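Local coordinates for protein ribonuclease J (Methanolobus psychrophilus R15, PDB 5HAB) that acts as an archaeal exoribonuclease of the beta-CASP group of metallo-beta-lactamase enzymes, probably shortening RNA by hydrolysis, at residues I29-Y34 / T88-V93; G82-D87 / P114-R119. The protein carries 1 engineered substitution. All blocks are in the same frame, centred on the assembly; numbering follows the deposited sequence.

Interaction 1. Residues I29-Y34 / T88-V93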
ATOM      1  N   ILE B  29      11.444 -24.774 -23.376  1.00 28.54           N
ATOM      2  CA  ILE B  29      12.306 -24.875 -22.205  1.00 35.10           C
ATOM      3  C   ILE B  29      12.467 -23.512 -21.547  1.00 30.24           C
ATOM      4  O   ILE B  29      12.946 -22.561 -22.165  1.00 31.08           O
ATOM      5  CB  ILE B  29      13.680 -25.475 -22.564  1.00 33.66           C
ATOM      6  CG1 ILE B  29      13.514 -26.854 -23.209  1.00 38.43           C
ATOM      7  CG2 ILE B  29      14.542 -25.590 -21.320  1.00 32.35           C
ATOM      8  CD1 ILE B  29      13.474 -26.828 -24.724  1.00 31.22           C
ATOM      9  N   ALA B  30      12.047 -23.426 -20.289  1.00 27.96           N
ATOM     10  CA  ALA B  30      12.195 -22.211 -19.501  1.00 27.98           C
ATOM     11  C   ALA B  30      13.543 -22.218 -18.788  1.00 29.26           C
ATOM     12  O   ALA B  30      13.777 -23.057 -17.921  1.00 30.72           O
ATOM     13  CB  ALA B  30      11.050 -22.095 -18.496  1.00 22.48           C
ATOM     14  N   VAL B  31      14.431 -21.293 -19.140  1.00 26.16           N
ATOM     15  CA  VAL B  31      15.771 -21.327 -18.568  1.00 31.50           C
ATOM     16  C   VAL B  31      15.924 -20.276 -17.480  1.00 25.28           C
ATOM     17  O   VAL B  31      16.348 -20.578 -16.363  1.00 28.02           O
ATOM     18  CB  VAL B  31      16.843 -21.151 -19.651  1.00 33.89           C
ATOM     19  CG1 VAL B  31      18.223 -21.338 -19.049  1.00 24.11           C
ATOM     20  CG2 VAL B  31      16.610 -22.152 -20.765  1.00 29.13           C
ATOM     21  N   GLY B  32      15.588 -19.039 -17.813  1.00 32.17           N
ATOM     22  CA  GLY B  32      15.619 -17.962 -16.845  1.00 27.60           C
ATOM     23  C   GLY B  32      14.517 -16.967 -17.133  1.00 25.27           C
ATOM     24  O   GLY B  32      14.012 -16.906 -18.253  1.00 28.21           O
ATOM     25  N   GLY B  33      14.138 -16.185 -16.127  1.00 29.84           N
ATOM     26  CA  GLY B  33      13.112 -15.176 -16.310  1.00 26.90           C
ATOM     27  C   GLY B  33      11.683 -15.671 -16.203  1.00 25.31           C
ATOM     28  O   GLY B  33      10.746 -14.937 -16.503  1.00 25.15           O
ATOM     29  N   TYR B  34      11.515 -16.917 -15.775  1.00 28.11           N
ATOM     30  CA  TYR B  34      10.185 -17.469 -15.541  1.00 22.52           C
ATOM     31  C   TYR B  34       9.840 -17.447 -14.048  1.00 28.52           C
ATOM     32  O   TYR B  34       8.676 -17.569 -13.679  1.00 27.44           O
ATOM     33  CB  TYR B  34      10.089 -18.887 -16.109  1.00 27.84           C
ATOM     34  CG  TYR B  34      10.058 -18.915 -17.622  1.00 28.03           C
ATOM     35  CD1 TYR B  34      11.204 -18.666 -18.368  1.00 28.09           C
ATOM     36  CD2 TYR B  34       8.880 -19.186 -18.302  1.00 23.38           C
ATOM     37  CE1 TYR B  34      11.177 -18.687 -19.747  1.00 21.80           C
ATOM     38  CE2 TYR B  34       8.842 -19.209 -19.682  1.00 27.26           C
ATOM     39  CZ  TYR B  34       9.993 -18.957 -20.398  1.00 24.66           C
ATOM     40  OH  TYR B  34       9.952 -18.981 -21.773  1.00 24.46           O
ATOM     41  N   THR B  88      22.925 -24.528 -17.499  1.00 35.95           N
ATOM     42  CA  THR B  88      23.533 -25.851 -17.367  1.00 41.11           C
ATOM     43  C   THR B  88      22.498 -26.939 -17.663  1.00 41.61           C
ATOM     44  O   THR B  88      22.840 -28.019 -18.155  1.00 46.26           O
ATOM     45  CB  THR B  88      24.130 -26.074 -15.959  1.00 41.98           C
ATOM     46  OG1 THR B  88      23.086 -26.048 -14.979  1.00 39.75           O
ATOM     47  CG2 THR B  88      25.158 -24.999 -15.633  1.00 32.28           C
ATOM     48  N   ILE B  89      21.228 -26.624 -17.412  1.00 43.67           N
ATOM     49  CA  ILE B  89      20.125 -27.534 -17.713  1.00 32.77           C
ATOM     50  C   ILE B  89      20.096 -27.909 -19.190  1.00 33.37           C
ATOM     51  O   ILE B  89      19.451 -28.883 -19.566  1.00 41.73           O
ATOM     52  CB  ILE B  89      18.764 -26.942 -17.324  1.00 38.67           C
ATOM     53  CG1 ILE B  89      18.434 -25.757 -18.235  1.00 30.02           C
ATOM     54  CG2 ILE B  89      18.750 -26.546 -15.853  1.00 37.50           C
ATOM     55  CD1 ILE B  89      17.009 -25.734 -18.698  1.00 33.04           C
ATOM     56  N   MET B  90      20.758 -27.122 -20.035  1.00 37.36           N
ATOM     57  CA  MET B  90      20.741 -27.406 -21.464  1.00 39.89           C
ATOM     58  C   MET B  90      21.441 -28.725 -21.762  1.00 49.98           C
ATOM     59  O   MET B  90      21.275 -29.286 -22.846  1.00 49.12           O
ATOM     60  CB  MET B  90      21.391 -26.269 -22.264  1.00 26.99           C
ATOM     61  CG  MET B  90      20.622 -24.955 -22.209  1.00 49.47           C
ATOM     62  SD  MET B  90      18.947 -25.084 -22.875  1.00 38.64           S
ATOM     63  CE  MET B  90      19.286 -25.381 -24.610  1.00 42.58           C
ATOM     64  N   ASN B  91      22.196 -29.236 -20.792  1.00 51.44           N
ATOM     65  CA  ASN B  91      22.836 -30.539 -20.956  1.00 45.08           C
ATOM     66  C   ASN B  91      21.844 -31.696 -20.814  1.00 53.12           C
ATOM     67  O   ASN B  91      22.140 -32.817 -21.224  1.00 55.47           O
ATOM     68  CB  ASN B  91      23.969 -30.702 -19.949  1.00 45.18           C
ATOM     69  CG  ASN B  91      25.063 -29.678 -20.144  1.00 52.23           C
ATOM     70  OD1 ASN B  91      25.415 -29.338 -21.275  1.00 59.52           O
ATOM     71  ND2 ASN B  91      25.603 -29.171 -19.042  1.00 49.86           N
ATOM     72  N   GLU B  92      20.674 -31.428 -20.241  1.00 53.81           N
ATOM     73  CA  GLU B  92      19.634 -32.453 -20.118  1.00 59.92           C
ATOM     74  C   GLU B  92      18.555 -32.287 -21.206  1.00 49.71           C
ATOM     75  O   GLU B  92      17.588 -33.050 -21.256  1.00 50.21           O
ATOM     76  CB  GLU B  92      19.009 -32.424 -18.707  1.00 50.67           C
ATOM     77  CG  GLU B  92      18.379 -33.758 -18.252  1.00 77.50           C
ATOM     78  CD  GLU B  92      17.824 -33.720 -16.824  1.00 68.61           C
ATOM     79  OE1 GLU B  92      16.801 -34.393 -16.552  1.00 52.98           O
ATOM     80  OE2 GLU B  92      18.419 -33.029 -15.970  1.00 63.68           O
ATOM     81  N   VAL B  93      18.720 -31.286 -22.072  1.00 40.97           N
ATOM     82  CA  VAL B  93      17.767 -31.052 -23.162  1.00 45.85           C
ATOM     83  C   VAL B  93      18.232 -31.811 -24.405  1.00 44.53           C
ATOM     84  O   VAL B  93      19.374 -31.664 -24.841  1.00 38.16           O
ATOM     85  CB  VAL B  93      17.597 -29.546 -23.471  1.00 31.89           C
ATOM     86  CG1 VAL B  93      16.622 -29.345 -24.633  1.00 21.63           C
ATOM     87  CG2 VAL B  93      17.121 -28.796 -22.234  1.00 35.32           C
TER
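Ile-89 supplies the bump of this contact: its CD1 methyl drops into the shallow hollow that Ile-29 and Val-31 form on strand 24-32, part of the mixed sheet of the metallo-beta-lactamase domain, with the 3-10 segment 88-91 packed on one face of it. The fit is closest on one wall, where CD1 of Ile-89 meets CG2 of Ile-29 at 3.6 Å as the two side chains run alongside one another, heading opposite ways. The other wall is CG2 of Val-31, 4.2 Å from the same CD1 and approached at a slant, and the carbonyl oxygen of Ala-30 lies 4.3 Å from that methyl. Ile-29 makes use of both its branches. CG2, anti to the backbone N, is the branch that faces Ile-89, while the CD1 of the longer branch meets CG1 of Val-93 tip to tip at 4.0 Å. The folded chain of Met-90 swings its SD to 4.3 Å from CG2 of Val-31. No hydrogen bond crosses; the contact is apolar side-chain packing. The 3-10 segment is closed by backbone bonds from Asn-91 N to Thr-88 O and from Glu-92 N to Ile-89 O. Strand 24-32 ends in a classic beta bulge, Val-31 and Gly-32 both facing Met-41. Segment 88-93 reaches over its neighbours too, Met-90 touching Ala-43 of strand 41-46 and, together with Val-93, Ile-50 of strand 49-53.

Interaction 2. Residues G82-D87 / P114-R119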
ATOM      1  N   GLY B  82      22.691 -15.558  -9.819  1.00 64.94           N
ATOM      2  CA  GLY B  82      21.560 -15.529 -10.735  1.00 57.30           C
ATOM      3  C   GLY B  82      20.621 -14.349 -10.597  1.00 46.04           C
ATOM      4  O   GLY B  82      19.558 -14.555 -10.014  1.00 67.01           O
ATOM      5  N   ALA B  83      20.915 -13.131 -11.081  1.00 67.43           N
ATOM      6  CA  ALA B  83      22.003 -12.645 -11.967  1.00 41.03           C
ATOM      7  C   ALA B  83      21.896 -13.122 -13.419  1.00 37.56           C
ATOM      8  O   ALA B  83      21.448 -12.350 -14.267  1.00 33.54           O
ATOM      9  CB  ALA B  83      23.378 -12.948 -11.406  1.00 50.92           C
ATOM     10  N   ILE B  84      22.333 -14.335 -13.746  1.00 32.05           N
ATOM     11  CA  ILE B  84      22.178 -14.788 -15.136  1.00 42.00           C
ATOM     12  C   ILE B  84      21.511 -16.158 -15.183  1.00 31.09           C
ATOM     13  O   ILE B  84      21.535 -16.892 -14.195  1.00 35.20           O
ATOM     14  CB  ILE B  84      23.528 -14.805 -15.902  1.00 43.18           C
ATOM     15  CG1 ILE B  84      24.456 -15.899 -15.369  1.00 40.15           C
ATOM     16  CG2 ILE B  84      24.183 -13.430 -15.869  1.00 40.02           C
ATOM     17  CD1 ILE B  84      25.720 -16.065 -16.194  1.00 38.23           C
ATOM     18  N   PRO B  85      20.911 -16.509 -16.335  1.00 24.25           N
ATOM     19  CA  PRO B  85      20.148 -17.759 -16.384  1.00 34.70           C
ATOM     20  C   PRO B  85      21.013 -18.998 -16.217  1.00 33.57           C
ATOM     21  O   PRO B  85      22.132 -19.052 -16.716  1.00 32.05           O
ATOM     22  CB  PRO B  85      19.495 -17.726 -17.776  1.00 25.57           C
ATOM     23  CG  PRO B  85      20.171 -16.649 -18.514  1.00 33.33           C
ATOM     24  CD  PRO B  85      20.698 -15.685 -17.536  1.00 32.21           C
ATOM     25  N   ASP B  86      20.479 -19.979 -15.497  1.00 28.41           N
ATOM     26  CA  ASP B  86      21.159 -21.243 -15.273  1.00 31.97           C
ATOM     27  C   ASP B  86      20.974 -22.141 -16.484  1.00 31.35           C
ATOM     28  O   ASP B  86      20.055 -22.955 -16.523  1.00 28.38           O
ATOM     29  CB  ASP B  86      20.613 -21.922 -14.022  1.00 31.55           C
ATOM     30  CG  ASP B  86      21.393 -23.157 -13.638  1.00 36.21           C
ATOM     31  OD1 ASP B  86      22.312 -23.555 -14.383  1.00 39.09           O
ATOM     32  OD2 ASP B  86      21.081 -23.734 -12.578  1.00 50.98           O
ATOM     33  N   ASP B  87      21.865 -22.015 -17.457  1.00 30.08           N
ATOM     34  CA  ASP B  87      21.731 -22.761 -18.699  1.00 39.26           C
ATOM     35  C   ASP B  87      22.430 -24.123 -18.665  1.00 34.77           C
ATOM     36  O   ASP B  87      22.511 -24.800 -19.687  1.00 49.61           O
ATOM     37  CB  ASP B  87      22.256 -21.929 -19.869  1.00 29.65           C
ATOM     38  CG  ASP B  87      23.756 -21.758 -19.839  1.00 39.34           C
ATOM     39  OD1 ASP B  87      24.361 -21.890 -18.753  1.00 44.35           O
ATOM     40  OD2 ASP B  87      24.328 -21.482 -20.911  1.00 40.62           O
ATOM     41  N   PRO B 114      27.581 -12.053 -23.281  1.00 49.07           N
ATOM     42  CA  PRO B 114      29.033 -12.252 -23.180  1.00 49.45           C
ATOM     43  C   PRO B 114      29.462 -13.332 -22.196  1.00 51.52           C
ATOM     44  O   PRO B 114      30.648 -13.650 -22.128  1.00 69.86           O
ATOM     45  CB  PRO B 114      29.545 -10.886 -22.700  1.00 49.74           C
ATOM     46  CG  PRO B 114      28.450  -9.935 -22.970  1.00 51.11           C
ATOM     47  CD  PRO B 114      27.203 -10.714 -22.794  1.00 42.05           C
ATOM     48  N   LYS B 115      28.525 -13.879 -21.434  1.00 46.38           N
ATOM     49  CA  LYS B 115      28.888 -14.840 -20.405  1.00 40.59           C
ATOM     50  C   LYS B 115      28.511 -16.278 -20.769  1.00 53.21           C
ATOM     51  O   LYS B 115      29.147 -17.225 -20.305  1.00 45.57           O
ATOM     52  CB  LYS B 115      28.238 -14.446 -19.077  1.00 48.77           C
ATOM     53  CG  LYS B 115      29.070 -13.466 -18.260  1.00 60.12           C
ATOM     54  CD  LYS B 115      30.550 -13.806 -18.334  1.00 61.94           C
ATOM     55  CE  LYS B 115      31.412 -12.679 -17.796  1.00 67.09           C
ATOM     56  NZ  LYS B 115      31.270 -12.528 -16.325  1.00 79.99           N
ATOM     57  N   LEU B 116      27.489 -16.445 -21.603  1.00 43.48           N
ATOM     58  CA  LEU B 116      26.988 -17.780 -21.912  1.00 47.57           C
ATOM     59  C   LEU B 116      26.993 -18.101 -23.411  1.00 43.82           C
ATOM     60  O   LEU B 116      27.019 -19.274 -23.788  1.00 44.34           O
ATOM     61  CB  LEU B 116      25.569 -17.958 -21.359  1.00 36.35           C
ATOM     62  CG  LEU B 116      25.316 -17.755 -19.867  1.00 47.03           C
ATOM     63  CD1 LEU B 116      23.822 -17.765 -19.589  1.00 38.37           C
ATOM     64  CD2 LEU B 116      26.017 -18.817 -19.047  1.00 38.26           C
ATOM     65  N   ALA B 117      26.938 -17.079 -24.263  1.00 28.34           N
ATOM     66  CA  ALA B 117      26.780 -17.328 -25.696  1.00 43.66           C
ATOM     67  C   ALA B 117      27.984 -18.054 -26.313  1.00 55.17           C
ATOM     68  O   ALA B 117      27.826 -18.841 -27.250  1.00 41.34           O
ATOM     69  CB  ALA B 117      26.531 -16.030 -26.433  1.00 31.24           C
ATOM     70  N   HIS B 118      29.175 -17.813 -25.772  1.00 48.26           N
ATOM     71  CA  HIS B 118      30.403 -18.334 -26.373  1.00 51.79           C
ATOM     72  C   HIS B 118      30.552 -19.845 -26.206  1.00 53.30           C
ATOM     73  O   HIS B 118      31.452 -20.447 -26.787  1.00 59.96           O
ATOM     74  CB  HIS B 118      31.633 -17.625 -25.792  1.00 47.27           C
ATOM     75  CG  HIS B 118      31.833 -17.852 -24.327  1.00 49.74           C
ATOM     76  ND1 HIS B 118      32.315 -19.037 -23.815  1.00 50.33           N
ATOM     77  CD2 HIS B 118      31.633 -17.037 -23.264  1.00 58.31           C
ATOM     78  CE1 HIS B 118      32.389 -18.949 -22.499  1.00 61.44           C
ATOM     79  NE2 HIS B 118      31.984 -17.745 -22.139  1.00 56.87           N
ATOM     80  N   ARG B 119      29.692 -20.449 -25.392  1.00 52.63           N
ATOM     81  CA  ARG B 119      29.731 -21.893 -25.179  1.00 48.22           C
ATOM     82  C   ARG B 119      28.900 -22.665 -26.197  1.00 51.37           C
ATOM     83  O   ARG B 119      28.963 -23.891 -26.254  1.00 63.59           O
ATOM     84  CB  ARG B 119      29.264 -22.236 -23.767  1.00 33.82           C
ATOM     85  CG  ARG B 119      30.310 -21.944 -22.719  1.00 50.07           C
ATOM     86  CD  ARG B 119      29.921 -22.490 -21.364  1.00 48.77           C
ATOM     87  NE  ARG B 119      30.836 -21.991 -20.346  1.00 50.87           N
ATOM     88  CZ  ARG B 119      30.589 -20.931 -19.588  1.00 75.48           C
ATOM     89  NH1 ARG B 119      29.459 -20.255 -19.749  1.00 70.94           N
ATOM     90  NH2 ARG B 119      31.475 -20.537 -18.682  1.00 67.01           N
TER
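Leu-116 swings CG to the side opposite its carbonyl carbon (chi1 -57°), aiming both methyls at the loop 82-87, where Ile-84 places CG1, and Asp-87 its CG, between backbone N and carbonyl carbon (chi1 69° and 70°). The three side chains meet within the metallo-beta-lactamase domain, where helix 113-116 and the residues after it lie over the irregular link between helix 75-81 and strand 96-102. Leu-116 is the centre of the contact, touching Ile-84, Pro-85 and Asp-87. Its CD2 packs on CD1 of Ile-84 at 4.0 Å, and its CD1 leans over Pro-85, 3.6 Å from the carbonyl oxygen of that proline. CD1 of Ile-84 also reaches CB of Lys-115, whose bent chain then leads its ammonium away. An inverse gamma turn centred on Asp-86 redirects the loop before Asp-87 comes at Leu-116 from the loop side. The buried carboxylate of Asp-87 has a polar partner in Tyr-120, whose OH is hydrogen-bonded to OD2. Arg-119 may steady that charge from further off, with NH1 5.4 Å from OD2 of Asp-87. Both oxygens of the carboxylate also lie against Leu-116, OD1 of Asp-87 resting 3.5 Å from its CD2.

In the fold
Along the chain the segments alternate: 29-34, then 82-87 running straight on into 88-93, then 114-119. One continuous connection between helix 75-81 and strand 96-102 therefore serves both contacts, its second half packing against strand 24-32 and its first half against segment 114-119. The centres lie about 11 Å apart, and the two interactions touch: CG1 of Val-31 is 3.5 Å from the backbone O of Asp-86. Met-41 of strand 41-46 is a shared neighbour, as is Tyr-120. Interaction 1 seats the connection on the mixed sheet of the metallo-beta-lactamase domain, and interaction 2 joins it to segment 114-119, with nearest atoms about 10 Å (interaction 1) and 9 Å (interaction 2) from the bound RNA.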